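Local structure of multiple antibiotic resistance protein MARR (Escherichia coli, 1JGS) at residues E79-P84 with L91-T96; A34-V39 with L69-C74. The protein represses the marRAB operon, which is involved in activating antibiotic-resistance and oxidative-stress genes, by binding to the marO operator/promoter site. All blocks are in the same frame, centred on the assembly; numbering follows the deposited sequence.

Contact 1: residues E79-P84 with L91-T96. With SAL (2-hydroxybenzoic acid), chain B.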
# COMPACT_ATOMS: atom_id res chain seq x y z
N GLU A 79 -9.23 22.51 0.13
CA GLU A 79 -10.46 23.27 -0.02
C GLU A 79 -11.31 22.61 -1.10
O GLU A 79 -10.78 21.95 -2.00
CB GLU A 79 -10.18 24.74 -0.36
CG GLU A 79 -9.76 25.04 -1.79
CD GLU A 79 -9.36 26.51 -1.96
OE1 GLU A 79 -8.41 26.93 -1.28
OE2 GLU A 79 -9.98 27.25 -2.75
N ARG A 80 -12.61 22.80 -0.98
CA ARG A 80 -13.60 22.23 -1.88
C ARG A 80 -14.21 23.26 -2.83
O ARG A 80 -14.58 24.36 -2.42
CB ARG A 80 -14.72 21.61 -1.05
CG ARG A 80 -15.07 20.19 -1.41
CD ARG A 80 -16.05 19.69 -0.40
NE ARG A 80 -15.51 19.87 0.93
CZ ARG A 80 -15.15 18.89 1.75
NH1 ARG A 80 -15.30 17.63 1.38
NH2 ARG A 80 -14.64 19.17 2.95
N LEU A 81 -14.32 22.90 -4.10
CA LEU A 81 -14.93 23.79 -5.07
C LEU A 81 -15.95 23.01 -5.88
O LEU A 81 -15.91 21.78 -5.91
CB LEU A 81 -13.88 24.39 -6.01
CG LEU A 81 -13.13 23.41 -6.90
CD1 LEU A 81 -12.79 24.08 -8.22
CD2 LEU A 81 -11.87 22.92 -6.19
N PRO A 82 -16.89 23.71 -6.53
CA PRO A 82 -17.91 23.03 -7.33
C PRO A 82 -17.28 22.33 -8.52
O PRO A 82 -16.33 22.85 -9.11
CB PRO A 82 -18.84 24.17 -7.74
CG PRO A 82 -18.67 25.18 -6.63
CD PRO A 82 -17.17 25.15 -6.43
N ASN A 83 -17.79 21.15 -8.86
CA ASN A 83 -17.27 20.40 -9.99
C ASN A 83 -17.97 20.92 -11.25
O ASN A 83 -19.19 20.85 -11.36
CB ASN A 83 -17.55 18.90 -9.83
CG ASN A 83 -16.91 18.06 -10.93
OD1 ASN A 83 -16.98 18.41 -12.10
ND2 ASN A 83 -16.30 16.95 -10.55
N PRO A 84 -17.20 21.48 -12.20
CA PRO A 84 -17.76 22.01 -13.44
C PRO A 84 -18.46 20.95 -14.29
O PRO A 84 -19.62 21.12 -14.68
CB PRO A 84 -16.54 22.60 -14.14
CG PRO A 84 -15.69 23.03 -12.99
CD PRO A 84 -15.78 21.83 -12.08
N LEU A 91 -15.07 19.23 -6.09
CA LEU A 91 -13.71 18.79 -6.35
C LEU A 91 -12.97 19.27 -5.12
O LEU A 91 -13.45 20.15 -4.39
CB LEU A 91 -13.11 19.49 -7.59
CG LEU A 91 -13.67 19.25 -9.01
CD1 LEU A 91 -13.22 20.37 -9.91
CD2 LEU A 91 -13.19 17.90 -9.57
N VAL A 92 -11.82 18.68 -4.87
CA VAL A 92 -11.03 19.12 -3.75
C VAL A 92 -9.67 19.40 -4.33
O VAL A 92 -9.20 18.67 -5.21
CB VAL A 92 -10.92 18.04 -2.64
CG1 VAL A 92 -12.31 17.77 -2.02
CG2 VAL A 92 -10.32 16.77 -3.22
N LYS A 93 -9.06 20.48 -3.88
CA LYS A 93 -7.73 20.85 -4.34
C LYS A 93 -7.01 21.37 -3.12
O LYS A 93 -7.64 21.66 -2.09
CB LYS A 93 -7.82 21.94 -5.41
CG LYS A 93 -8.28 23.29 -4.89
CD LYS A 93 -8.56 24.24 -6.03
CE LYS A 93 -7.88 25.57 -5.82
NZ LYS A 93 -6.39 25.42 -5.73
N LEU A 94 -5.70 21.49 -3.22
CA LEU A 94 -4.91 21.99 -2.11
C LEU A 94 -4.99 23.50 -2.05
O LEU A 94 -5.11 24.17 -3.07
CB LEU A 94 -3.45 21.59 -2.28
CG LEU A 94 -3.12 20.10 -2.40
CD1 LEU A 94 -1.61 19.94 -2.21
CD2 LEU A 94 -3.89 19.27 -1.34
N THR A 95 -4.94 24.04 -0.84
CA THR A 95 -4.93 25.48 -0.68
C THR A 95 -3.44 25.82 -0.82
O THR A 95 -2.60 24.90 -0.82
CB THR A 95 -5.42 25.87 0.72
OG1 THR A 95 -4.61 25.20 1.70
CG2 THR A 95 -6.87 25.47 0.91
N THR A 96 -3.09 27.10 -0.94
CA THR A 96 -1.67 27.48 -1.08
C THR A 96 -0.84 26.89 0.06
O THR A 96 0.20 26.29 -0.18
CB THR A 96 -1.47 29.02 -1.06
OG1 THR A 96 -2.29 29.63 -2.06
CG2 THR A 96 0.00 29.36 -1.33
C1' SAL B . -16.94 15.01 0.38
O1' SAL B . -17.36 16.21 0.00
O2' SAL B . -16.18 14.88 1.35
C1 SAL B . -17.44 13.86 -0.40
C2 SAL B . -17.03 12.51 -0.06
C3 SAL B . -17.48 11.39 -0.80
C4 SAL B . -18.34 11.56 -1.88
C5 SAL B . -18.81 13.01 -2.28
C6 SAL B . -18.33 14.08 -1.52
O2 SAL B . -16.19 12.24 0.98

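Contact 2: residues A34-V39 with L69-C74. With SAL (2-hydroxybenzoic acid), chain C.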
# COMPACT_ATOMS: atom_id res chain seq x y z
N ALA A 34 1.19 10.05 7.83
CA ALA A 34 1.55 9.47 6.54
C ALA A 34 0.34 9.48 5.62
O ALA A 34 0.44 9.88 4.46
CB ALA A 34 2.05 8.03 6.74
N ALA A 35 -0.80 9.05 6.14
CA ALA A 35 -2.02 9.03 5.34
C ALA A 35 -2.40 10.42 4.85
O ALA A 35 -2.79 10.57 3.69
CB ALA A 35 -3.17 8.40 6.14
N GLN A 36 -2.30 11.43 5.72
CA GLN A 36 -2.62 12.80 5.32
C GLN A 36 -1.67 13.23 4.21
O GLN A 36 -2.08 13.86 3.23
CB GLN A 36 -2.50 13.78 6.51
CG GLN A 36 -3.63 13.70 7.53
CD GLN A 36 -3.36 14.53 8.79
OE1 GLN A 36 -2.50 15.41 8.80
NE2 GLN A 36 -4.09 14.24 9.85
N PHE A 37 -0.39 12.88 4.36
CA PHE A 37 0.61 13.23 3.35
C PHE A 37 0.28 12.60 2.00
O PHE A 37 0.32 13.27 0.96
CB PHE A 37 2.00 12.78 3.81
CG PHE A 37 3.10 13.12 2.85
CD1 PHE A 37 3.19 14.41 2.31
CD2 PHE A 37 4.04 12.17 2.48
CE1 PHE A 37 4.22 14.74 1.42
CE2 PHE A 37 5.07 12.49 1.59
CZ PHE A 37 5.15 13.79 1.06
N LYS A 38 -0.08 11.32 2.01
CA LYS A 38 -0.45 10.61 0.78
C LYS A 38 -1.66 11.29 0.12
O LYS A 38 -1.66 11.53 -1.09
CB LYS A 38 -0.79 9.15 1.11
CG LYS A 38 0.36 8.35 1.70
CD LYS A 38 -0.10 6.96 2.13
CE LYS A 38 1.05 6.11 2.66
NZ LYS A 38 2.05 5.78 1.61
N VAL A 39 -2.69 11.59 0.91
CA VAL A 39 -3.86 12.26 0.35
C VAL A 39 -3.47 13.60 -0.29
O VAL A 39 -4.04 13.97 -1.31
CB VAL A 39 -4.94 12.51 1.42
CG1 VAL A 39 -5.99 13.48 0.90
CG2 VAL A 39 -5.60 11.18 1.79
N LEU A 69 -10.76 14.24 4.69
CA LEU A 69 -10.85 15.48 3.95
C LEU A 69 -11.26 16.63 4.88
O LEU A 69 -10.73 17.74 4.78
CB LEU A 69 -11.81 15.32 2.77
CG LEU A 69 -11.30 14.44 1.61
CD1 LEU A 69 -12.39 14.28 0.55
CD2 LEU A 69 -10.09 15.10 0.95
N ASP A 70 -12.17 16.35 5.81
CA ASP A 70 -12.62 17.37 6.76
C ASP A 70 -11.46 17.77 7.66
O ASP A 70 -11.27 18.94 7.94
CB ASP A 70 -13.79 16.89 7.61
CG ASP A 70 -15.15 17.08 6.92
OD1 ASP A 70 -15.23 17.69 5.83
OD2 ASP A 70 -16.16 16.61 7.49
N ARG A 71 -10.68 16.80 8.13
CA ARG A 71 -9.55 17.15 8.98
C ARG A 71 -8.58 18.02 8.18
O ARG A 71 -8.04 19.00 8.70
CB ARG A 71 -8.82 15.89 9.48
CG ARG A 71 -7.55 16.15 10.28
CD ARG A 71 -7.79 17.13 11.43
NE ARG A 71 -8.79 16.67 12.39
CZ ARG A 71 -8.60 15.67 13.26
NH1 ARG A 71 -7.44 15.03 13.29
NH2 ARG A 71 -9.57 15.33 14.10
N LEU A 72 -8.34 17.68 6.92
CA LEU A 72 -7.41 18.46 6.10
C LEU A 72 -7.91 19.89 5.88
O LEU A 72 -7.11 20.83 5.82
CB LEU A 72 -7.15 17.75 4.77
CG LEU A 72 -6.30 16.48 4.94
CD1 LEU A 72 -6.21 15.67 3.66
CD2 LEU A 72 -4.94 16.90 5.42
N VAL A 73 -9.22 20.07 5.76
CA VAL A 73 -9.77 21.41 5.59
C VAL A 73 -9.54 22.17 6.90
O VAL A 73 -9.14 23.33 6.86
CB VAL A 73 -11.28 21.37 5.26
CG1 VAL A 73 -11.86 22.77 5.26
CG2 VAL A 73 -11.47 20.70 3.90
N CYS A 74 -9.76 21.51 8.04
CA CYS A 74 -9.54 22.15 9.35
C CYS A 74 -8.10 22.61 9.49
O CYS A 74 -7.81 23.60 10.17
CB CYS A 74 -9.84 21.18 10.50
SG CYS A 74 -11.56 20.99 10.95
C1' SAL C . -6.88 11.52 9.64
O1' SAL C . -5.97 12.42 10.02
O2' SAL C . -8.11 11.81 9.58
C1 SAL C . -6.34 10.18 9.31
C2 SAL C . -7.24 9.11 8.88
C3 SAL C . -6.74 7.82 8.55
C4 SAL C . -5.36 7.54 8.64
C5 SAL C . -4.38 8.70 9.11
C6 SAL C . -4.93 9.94 9.41
O2 SAL C . -8.60 9.28 8.76

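Contact 1: residues E79-P84 with L91-T96
E79, R80 and L81 pair with K93, V92 and L91 as an antiparallel ladder. E79 and K93 form one hydrogen-bonded pair, in which E79 N reaches K93 O at 2.9 Å and K93 N returns to E79 O. L81 and L91 form the other; L91 N to L81 O is the shorter of its two bonds, at 2.7 Å. All four N-H groups aim within 18° of straight. R80 and V92, between these pairs, are non-hydrogen-bonded, and each CA-H faces a carbonyl across the gap.

Apolar packing dominates the face of L81 and L91. L81 CD2 lies 3.6 Å from K93 CD, the two chains crossing near a right angle, while L91 CD1 meets P84 CD at 3.7 Å. N83, with CG anti to its backbone N (chi1 -175°), lays its amide across L91, ND2 3.4 Å from CD2.

The other face carries R80 beside V92, CG to CG1 3.7 Å. Its NH1 makes a weak hydrogen bond of 2.9 Å to O1' of salicylate, which T66 also binds. T95 OG1 caps helix 96-118 at G98 N and is also hydrogen-bonded to G76 O. This two-stranded hairpin is the wing of the winged helix-turn-helix domain of MarR proteins.

Contact 2: residues A34-V39 with L69-C74
The flat amide of Q36 has the aliphatic chain of R71 against one face: R71 CG stands over NE2 at 4.0 Å, well off the amide plane. NE2 directs its N-H at O1' of the salicylate carboxylate, 2.6 Å away and nearly straight at 169°; the carboxylate itself is turned steeply against the amide. The extended Q36 chain (chi2 171°) carries the amide out to this bond. OE1, at the other end of the amide, accepts from K75 NZ, so both ends are gripped and the flip of the group is fixed. The salicylate ring rests with the C4-C5 side of one face on A35, whose CB is 3.2 Å from C5.

Deeper in, the contact is wholly apolar. L72 sends its two methyls to different partners: CD1 meets V39 CG1 at 3.5 Å, whereas CD2 lies 4.1 Å from Q36 CG, the two side chains running past each other in opposite directions. V39 CG1 also reaches L69 CD2, more loosely, at 4.4 Å. M68, one residue before L69, touches A35, Q36 and V39 as well.

The local axes pass 11.0 Å apart at 86°, a wide, nearly perpendicular crossing bridged by side chains alone. It joins helices 34-46 and 62-74 within the winged helix-turn-helix domain. Salicylate sits beside the crossing in a pocket that A35 and Q36 share with T33, A64 and M68.

Contact 2 is buried, with four of its five touching residues inside, its centre about 11 Å from the centre of the chain; contact 1 is a surface contact, its centre about 19 Å from it. Their chemistry follows: backbone hydrogen bonds hold the strands of 79-84 and 91-96 together and 527 Å² is buried, whereas 34-39 and 69-74 meet through side chains alone over 195 Å². No segment is shared, but helix 62-74 runs on in the chain to strand 78-82, and a long, weak ion pair, R80 NH2 to D70 OD1 at 3.3 Å, links the two contacts. Each borders a different salicylate, and L69 of contact 2 also touches the one bound by R80.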